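Local structure of endoglucanase (6VC5) at residues A[187-200]-A[209-223]. The protein probably hydrolyses internal beta-1,4-glucosidic linkages in cellulose and related beta-glucans, as a family 8 glycosyl hydrolase. Residues are numbered along the deposited sequence; the frame is centred on the assembly and turned at random.
Sequences KGRFGEWKLPPDWL and FSIAKGWPPRFSYDA
Leu200 and Ile211 form an antiparallel non-hydrogen-bonded pair, with Ala212 N bonded to Trp199 O beside it (3.0 Å). A second backbone bond, Asp198 N to Arg218 O, is nearly straight. The contact thus ties the loop after helix 172-187 to the edge strand 209-211, to strand 218-219 and to residues 220-223 that follow.

Asp198 holds residues 220-223 through its carboxylate. OD1 accepts from Ala223 N (2.9 Å), met nearly along the C-O axis, and from Ser220 N, which lies 33° out of the carboxylate plane. Asp222 N adds a weak bond to OD1. OD2 turns its syn lone pair to Ser220 OG at 2.6 Å. Asp222 points its own carboxylate to water and to Asn153.

Trp199 and Trp215 stack face to face. Their five-membered rings lie 3.6 Å apart at centroids, with planes at 9°. Both side chains set CG anti to the carbonyl carbon (chi1 -62° in each), which, with the turn about chi2, helps set the indoles face to face. Water 6 lies at the edge of the Trp199 ring, accepts a hydrogen bond from its NE1 and donates to Asp222 OD1. An alanine in place of Trp215 would probably leave one face of the Trp199 indole without its stack and the ring less firmly held.

Three CH-pi contacts complete the join. Ile211 CG1 sits over the Phe190 ring, 3.7 Å from its centroid. Lys187 CD does the same over Phe209, and Leu195 CD2 lies above Phe219. Pro196 O meets Phe219 CD1 at the ring edge, 3.2 Å away, and has no hydrogen-bond partner.

Within the (alpha/alpha)6 barrel known for family 8, the stack and CH-pi contacts pack the two segments together, while Asp198, gripped by Ser220 and Ala223, fixes the 220-223 backbone.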
loop_
_atom_site.group_PDB
_atom_site.type_symbol
_atom_site.label_atom_id
_atom_site.label_comp_id
_atom_site.label_asym_id
_atom_site.label_seq_id
_atom_site.Cartn_x
_atom_site.Cartn_y
_atom_site.Cartn_z
ATOM N N LYS A 187 -15.051 1.056 11.812
ATOM C CA LYS A 187 -16.299 0.300 11.794
ATOM C C LYS A 187 -16.170 -1.038 11.078
ATOM O O LYS A 187 -16.818 -2.018 11.473
ATOM C CB LYS A 187 -17.413 1.115 11.143
ATOM C CG LYS A 187 -18.754 0.429 11.271
ATOM C CD LYS A 187 -19.808 1.100 10.451
ATOM C CE LYS A 187 -21.187 0.741 10.974
ATOM N NZ LYS A 187 -21.291 -0.718 11.279
ATOM N N GLY A 188 -15.373 -1.097 10.017
ATOM C CA GLY A 188 -15.272 -2.288 9.193
ATOM C C GLY A 188 -14.288 -3.296 9.746
ATOM O O GLY A 188 -13.305 -3.644 9.087
ATOM N N ARG A 189 -14.541 -3.762 10.965
ATOM C CA ARG A 189 -13.688 -4.760 11.598
ATOM C C ARG A 189 -14.542 -5.924 12.067
ATOM O O ARG A 189 -15.700 -5.743 12.452
ATOM C CB ARG A 189 -12.869 -4.152 12.747
ATOM C CG ARG A 189 -11.861 -3.131 12.237
ATOM C CD ARG A 189 -10.971 -2.592 13.333
ATOM N NE ARG A 189 -11.734 -1.851 14.341
ATOM C CZ ARG A 189 -11.608 -2.038 15.654
ATOM N NH1 ARG A 189 -10.758 -2.940 16.116
ATOM N NH2 ARG A 189 -12.331 -1.323 16.512
ATOM N N PHE A 190 -13.968 -7.122 12.010
ATOM C CA PHE A 190 -14.779 -8.331 12.069
ATOM C C PHE A 190 -14.099 -9.396 12.912
ATOM O O PHE A 190 -12.870 -9.443 13.036
ATOM C CB PHE A 190 -15.030 -8.899 10.658
ATOM C CG PHE A 190 -15.753 -7.951 9.750
ATOM C CD1 PHE A 190 -17.140 -7.965 9.667
ATOM C CD2 PHE A 190 -15.051 -7.017 9.008
ATOM C CE1 PHE A 190 -17.800 -7.060 8.840
ATOM C CE2 PHE A 190 -15.691 -6.125 8.189
ATOM C CZ PHE A 190 -17.075 -6.137 8.107
ATOM N N GLY A 191 -14.922 -10.289 13.450
ATOM C CA GLY A 191 -14.392 -11.482 14.073
ATOM C C GLY A 191 -13.958 -11.229 15.496
ATOM O O GLY A 191 -14.037 -10.115 16.026
ATOM N N GLU A 192 -13.475 -12.312 16.121
ATOM C CA GLU A 192 -13.081 -12.274 17.524
ATOM C C GLU A 192 -11.901 -11.341 17.790
ATOM O O GLU A 192 -11.725 -10.902 18.932
ATOM C CB GLU A 192 -12.752 -13.682 18.020
ATOM C CG GLU A 192 -11.576 -14.334 17.294
ATOM C CD GLU A 192 -11.667 -15.853 17.308
ATOM O OE1 GLU A 192 -12.405 -16.421 16.474
ATOM O OE2 GLU A 192 -11.001 -16.477 18.160
ATOM N N TRP A 193 -11.081 -11.040 16.783
ATOM C CA TRP A 193 -9.943 -10.146 16.947
ATOM C C TRP A 193 -10.229 -8.725 16.482
ATOM O O TRP A 193 -9.361 -7.851 16.630
ATOM C CB TRP A 193 -8.734 -10.692 16.186
ATOM C CG TRP A 193 -8.375 -12.071 16.597
ATOM C CD1 TRP A 193 -8.504 -13.213 15.858
ATOM C CD2 TRP A 193 -7.825 -12.460 17.858
ATOM N NE1 TRP A 193 -8.054 -14.298 16.590
ATOM C CE2 TRP A 193 -7.630 -13.857 17.818
ATOM C CE3 TRP A 193 -7.462 -11.756 19.013
ATOM C CZ2 TRP A 193 -7.109 -14.573 18.903
ATOM C CZ3 TRP A 193 -6.929 -12.472 20.094
ATOM C CH2 TRP A 193 -6.760 -13.863 20.024
ATOM N N LYS A 194 -11.408 -8.479 15.910
ATOM C CA LYS A 194 -11.816 -7.149 15.466
ATOM C C LYS A 194 -10.804 -6.574 14.476
ATOM O O LYS A 194 -10.266 -5.481 14.654
ATOM C CB LYS A 194 -12.054 -6.210 16.653
ATOM C CG LYS A 194 -13.053 -6.746 17.660
ATOM C CD LYS A 194 -12.773 -6.222 19.061
ATOM C CE LYS A 194 -13.604 -4.986 19.352
ATOM N NZ LYS A 194 -14.246 -5.058 20.693
ATOM N N LEU A 195 -10.557 -7.346 13.405
ATOM C CA LEU A 195 -9.555 -7.016 12.402
ATOM C C LEU A 195 -10.214 -6.514 11.121
ATOM O O LEU A 195 -11.325 -6.927 10.771
ATOM C CB LEU A 195 -8.732 -8.268 12.058
ATOM C CG LEU A 195 -7.815 -8.775 13.181
ATOM C CD1 LEU A 195 -7.392 -10.207 12.929
ATOM C CD2 LEU A 195 -6.574 -7.876 13.341
ATOM N N PRO A 196 -9.525 -5.656 10.374
ATOM C CA PRO A 196 -10.038 -5.258 9.065
ATOM C C PRO A 196 -9.869 -6.379 8.068
ATOM O O PRO A 196 -8.899 -7.167 8.152
ATOM C CB PRO A 196 -9.161 -4.049 8.698
ATOM C CG PRO A 196 -7.828 -4.366 9.374
ATOM C CD PRO A 196 -8.201 -5.073 10.667
ATOM N N PRO A 197 -10.763 -6.514 7.096
ATOM C CA PRO A 197 -10.597 -7.529 6.057
ATOM C C PRO A 197 -9.685 -7.021 4.947
ATOM O O PRO A 197 -9.476 -5.814 4.767
ATOM C CB PRO A 197 -12.024 -7.704 5.521
ATOM C CG PRO A 197 -12.602 -6.322 5.639
ATOM C CD PRO A 197 -11.981 -5.702 6.880
ATOM N N ASP A 198 -9.157 -7.980 4.175
ATOM C CA ASP A 198 -8.501 -7.635 2.916
ATOM C C ASP A 198 -9.435 -6.818 2.022
ATOM O O ASP A 198 -9.005 -5.840 1.391
ATOM C CB ASP A 198 -8.074 -8.906 2.169
ATOM C CG ASP A 198 -6.976 -9.701 2.881
ATOM O OD1 ASP A 198 -6.089 -9.111 3.553
ATOM O OD2 ASP A 198 -6.988 -10.952 2.716
ATOM N N TRP A 199 -10.717 -7.188 1.975
ATOM C CA TRP A 199 -11.695 -6.586 1.067
ATOM C C TRP A 199 -12.998 -6.363 1.823
ATOM O O TRP A 199 -13.578 -7.321 2.358
ATOM C CB TRP A 199 -11.943 -7.511 -0.131
ATOM C CG TRP A 199 -10.698 -7.746 -0.972
ATOM C CD1 TRP A 199 -9.840 -8.816 -0.901
ATOM C CD2 TRP A 199 -10.196 -6.896 -1.998
ATOM N NE1 TRP A 199 -8.825 -8.666 -1.817
ATOM C CE2 TRP A 199 -9.026 -7.499 -2.508
ATOM C CE3 TRP A 199 -10.619 -5.679 -2.537
ATOM C CZ2 TRP A 199 -8.280 -6.921 -3.544
ATOM C CZ3 TRP A 199 -9.873 -5.101 -3.559
ATOM C CH2 TRP A 199 -8.723 -5.722 -4.049
ATOM N N LEU A 200 -13.469 -5.113 1.839
ATOM C CA LEU A 200 -14.675 -4.697 2.544
ATOM C C LEU A 200 -15.755 -4.371 1.521
ATOM O O LEU A 200 -15.459 -3.848 0.444
ATOM C CB LEU A 200 -14.372 -3.431 3.360
ATOM C CG LEU A 200 -15.532 -2.851 4.146
ATOM C CD1 LEU A 200 -15.799 -3.706 5.374
ATOM C CD2 LEU A 200 -15.206 -1.423 4.538
ATOM N N PHE A 209 -22.189 -2.679 6.298
ATOM C CA PHE A 209 -20.817 -3.125 6.052
ATOM C C PHE A 209 -20.730 -4.642 6.146
ATOM O O PHE A 209 -21.327 -5.259 7.039
ATOM C CB PHE A 209 -19.876 -2.576 7.130
ATOM C CG PHE A 209 -19.468 -1.133 6.961
ATOM C CD1 PHE A 209 -20.381 -0.139 6.591
ATOM C CD2 PHE A 209 -18.165 -0.760 7.229
ATOM C CE1 PHE A 209 -19.974 1.197 6.473
ATOM C CE2 PHE A 209 -17.760 0.569 7.108
ATOM C CZ PHE A 209 -18.674 1.549 6.730
ATOM N N SER A 210 -19.929 -5.239 5.264
ATOM C CA SER A 210 -19.721 -6.679 5.291
ATOM C C SER A 210 -18.357 -7.014 4.694
ATOM O O SER A 210 -17.690 -6.176 4.086
ATOM C CB SER A 210 -20.848 -7.416 4.551
ATOM O OG SER A 210 -20.947 -6.963 3.215
ATOM N N ILE A 211 -17.939 -8.255 4.887
ATOM C CA ILE A 211 -16.745 -8.758 4.222
ATOM C C ILE A 211 -17.112 -9.036 2.771
ATOM O O ILE A 211 -18.139 -9.667 2.491
ATOM C CB ILE A 211 -16.234 -10.018 4.935
ATOM C CG1 ILE A 211 -15.920 -9.722 6.407
ATOM C CG2 ILE A 211 -15.004 -10.565 4.236
ATOM C CD1 ILE A 211 -15.735 -10.992 7.246
ATOM N N ALA A 212 -16.288 -8.559 1.836
ATOM C CA ALA A 212 -16.674 -8.630 0.431
ATOM C C ALA A 212 -16.673 -10.071 -0.063
ATOM O O ALA A 212 -15.804 -10.868 0.300
ATOM C CB ALA A 212 -15.702 -7.817 -0.422
ATOM N N LYS A 213 -17.663 -10.396 -0.895
ATOM C CA LYS A 213 -17.630 -11.642 -1.643
ATOM C C LYS A 213 -16.604 -11.531 -2.765
ATOM O O LYS A 213 -16.260 -10.433 -3.214
ATOM C CB LYS A 213 -19.008 -11.925 -2.242
ATOM C CG LYS A 213 -20.064 -12.204 -1.178
ATOM C CD LYS A 213 -19.771 -13.536 -0.496
ATOM C CE LYS A 213 -20.887 -13.949 0.459
ATOM N NZ LYS A 213 -20.865 -13.162 1.726
ATOM N N GLY A 214 -16.098 -12.685 -3.208
ATOM C CA GLY A 214 -15.150 -12.736 -4.307
ATOM C C GLY A 214 -13.720 -12.999 -3.897
ATOM O O GLY A 214 -12.870 -13.210 -4.776
ATOM N N TRP A 215 -13.419 -12.986 -2.601
ATOM C CA TRP A 215 -12.120 -13.332 -2.055
ATOM C C TRP A 215 -12.354 -14.018 -0.712
ATOM O O TRP A 215 -13.383 -13.785 -0.076
ATOM C CB TRP A 215 -11.268 -12.083 -1.788
ATOM C CG TRP A 215 -10.919 -11.235 -2.975
ATOM C CD1 TRP A 215 -9.780 -11.313 -3.737
ATOM C CD2 TRP A 215 -11.669 -10.136 -3.489
ATOM N NE1 TRP A 215 -9.795 -10.336 -4.702
ATOM C CE2 TRP A 215 -10.944 -9.605 -4.577
ATOM C CE3 TRP A 215 -12.896 -9.562 -3.151
ATOM C CZ2 TRP A 215 -11.405 -8.527 -5.321
ATOM C CZ3 TRP A 215 -13.357 -8.485 -3.894
ATOM C CH2 TRP A 215 -12.604 -7.979 -4.965
ATOM N N PRO A 216 -11.423 -14.855 -0.267
ATOM C CA PRO A 216 -11.589 -15.497 1.048
ATOM C C PRO A 216 -11.752 -14.441 2.126
ATOM O O PRO A 216 -11.118 -13.375 2.061
ATOM C CB PRO A 216 -10.282 -16.278 1.231
ATOM C CG PRO A 216 -9.776 -16.508 -0.159
ATOM C CD PRO A 216 -10.210 -15.312 -0.961
ATOM N N PRO A 217 -12.618 -14.677 3.105
ATOM C CA PRO A 217 -12.965 -13.638 4.104
ATOM C C PRO A 217 -11.932 -13.538 5.222
ATOM O O PRO A 217 -12.162 -13.931 6.373
ATOM C CB PRO A 217 -14.325 -14.126 4.610
ATOM C CG PRO A 217 -14.193 -15.626 4.550
ATOM C CD PRO A 217 -13.438 -15.894 3.268
ATOM N N ARG A 218 -10.773 -12.963 4.898
ATOM C CA ARG A 218 -9.593 -13.046 5.746
ATOM C C ARG A 218 -8.990 -11.672 6.009
ATOM O O ARG A 218 -9.198 -10.722 5.248
ATOM C CB ARG A 218 -8.510 -13.908 5.093
ATOM C CG ARG A 218 -8.936 -15.326 4.868
ATOM C CD ARG A 218 -7.962 -16.022 3.963
ATOM N NE ARG A 218 -8.369 -17.409 3.759
ATOM C CZ ARG A 218 -7.722 -18.249 2.967
ATOM N NH1 ARG A 218 -6.646 -17.839 2.313
ATOM N NH2 ARG A 218 -8.154 -19.504 2.837
ATOM N N PHE A 219 -8.245 -11.590 7.095
ATOM C CA PHE A 219 -7.181 -10.613 7.324
ATOM C C PHE A 219 -5.896 -11.301 6.897
ATOM O O PHE A 219 -5.529 -12.234 7.499
ATOM C CB PHE A 219 -7.090 -10.266 8.824
ATOM C CG PHE A 219 -5.891 -9.410 9.208
ATOM C CD1 PHE A 219 -5.953 -8.059 9.190
ATOM C CD2 PHE A 219 -4.745 -9.999 9.659
ATOM C CE1 PHE A 219 -4.886 -7.300 9.584
ATOM C CE2 PHE A 219 -3.659 -9.246 10.046
ATOM C CZ PHE A 219 -3.727 -7.889 9.991
ATOM N N SER A 220 -5.246 -10.815 5.851
ATOM C CA SER A 220 -4.059 -11.455 5.327
ATOM C C SER A 220 -3.124 -10.489 4.602
ATOM O O SER A 220 -2.784 -9.482 5.134
ATOM C CB SER A 220 -4.401 -12.695 4.480
ATOM O OG SER A 220 -4.861 -12.435 3.203
ATOM N N TYR A 221 -2.741 -10.833 3.393
ATOM C CA TYR A 221 -1.625 -10.197 2.752
ATOM C C TYR A 221 -1.859 -8.762 2.308
ATOM O O TYR A 221 -0.935 -8.042 2.103
ATOM C CB TYR A 221 -1.151 -11.073 1.595
ATOM C CG TYR A 221 -0.692 -12.412 2.076
ATOM C CD1 TYR A 221 0.574 -12.586 2.516
ATOM C CD2 TYR A 221 -1.549 -13.484 2.133
ATOM C CE1 TYR A 221 1.005 -13.794 2.976
ATOM C CE2 TYR A 221 -1.123 -14.704 2.614
ATOM C CZ TYR A 221 0.155 -14.848 3.023
ATOM O OH TYR A 221 0.681 -16.021 3.494
ATOM N N ASP A 222 -3.121 -8.370 2.182
ATOM C CA ASP A 222 -3.467 -6.971 1.957
ATOM C C ASP A 222 -3.633 -6.198 3.271
ATOM O O ASP A 222 -2.998 -5.190 3.499
ATOM C CB ASP A 222 -4.806 -6.860 1.204
ATOM C CG ASP A 222 -4.756 -7.360 -0.242
ATOM O OD1 ASP A 222 -4.820 -8.583 -0.453
ATOM O OD2 ASP A 222 -4.736 -6.541 -1.167
ATOM N N ALA A 223 -4.460 -6.743 4.151
ATOM C CA ALA A 223 -4.876 -6.046 5.351
ATOM C C ALA A 223 -3.741 -5.776 6.324
ATOM O O ALA A 223 -3.832 -4.893 7.117
ATOM C CB ALA A 223 -6.032 -6.761 6.041
HETATM O O HOH W 1 -22.926 -2.177 9.063
HETATM O O HOH W 2 -8.733 -12.294 1.047
HETATM O O HOH W 3 -4.659 -10.871 0.383
HETATM O O HOH W 4 -6.849 -11.367 -0.711
HETATM O O HOH W 5 -11.318 -9.999 2.904
HETATM O O HOH W 6 -6.587 -10.047 -2.478
#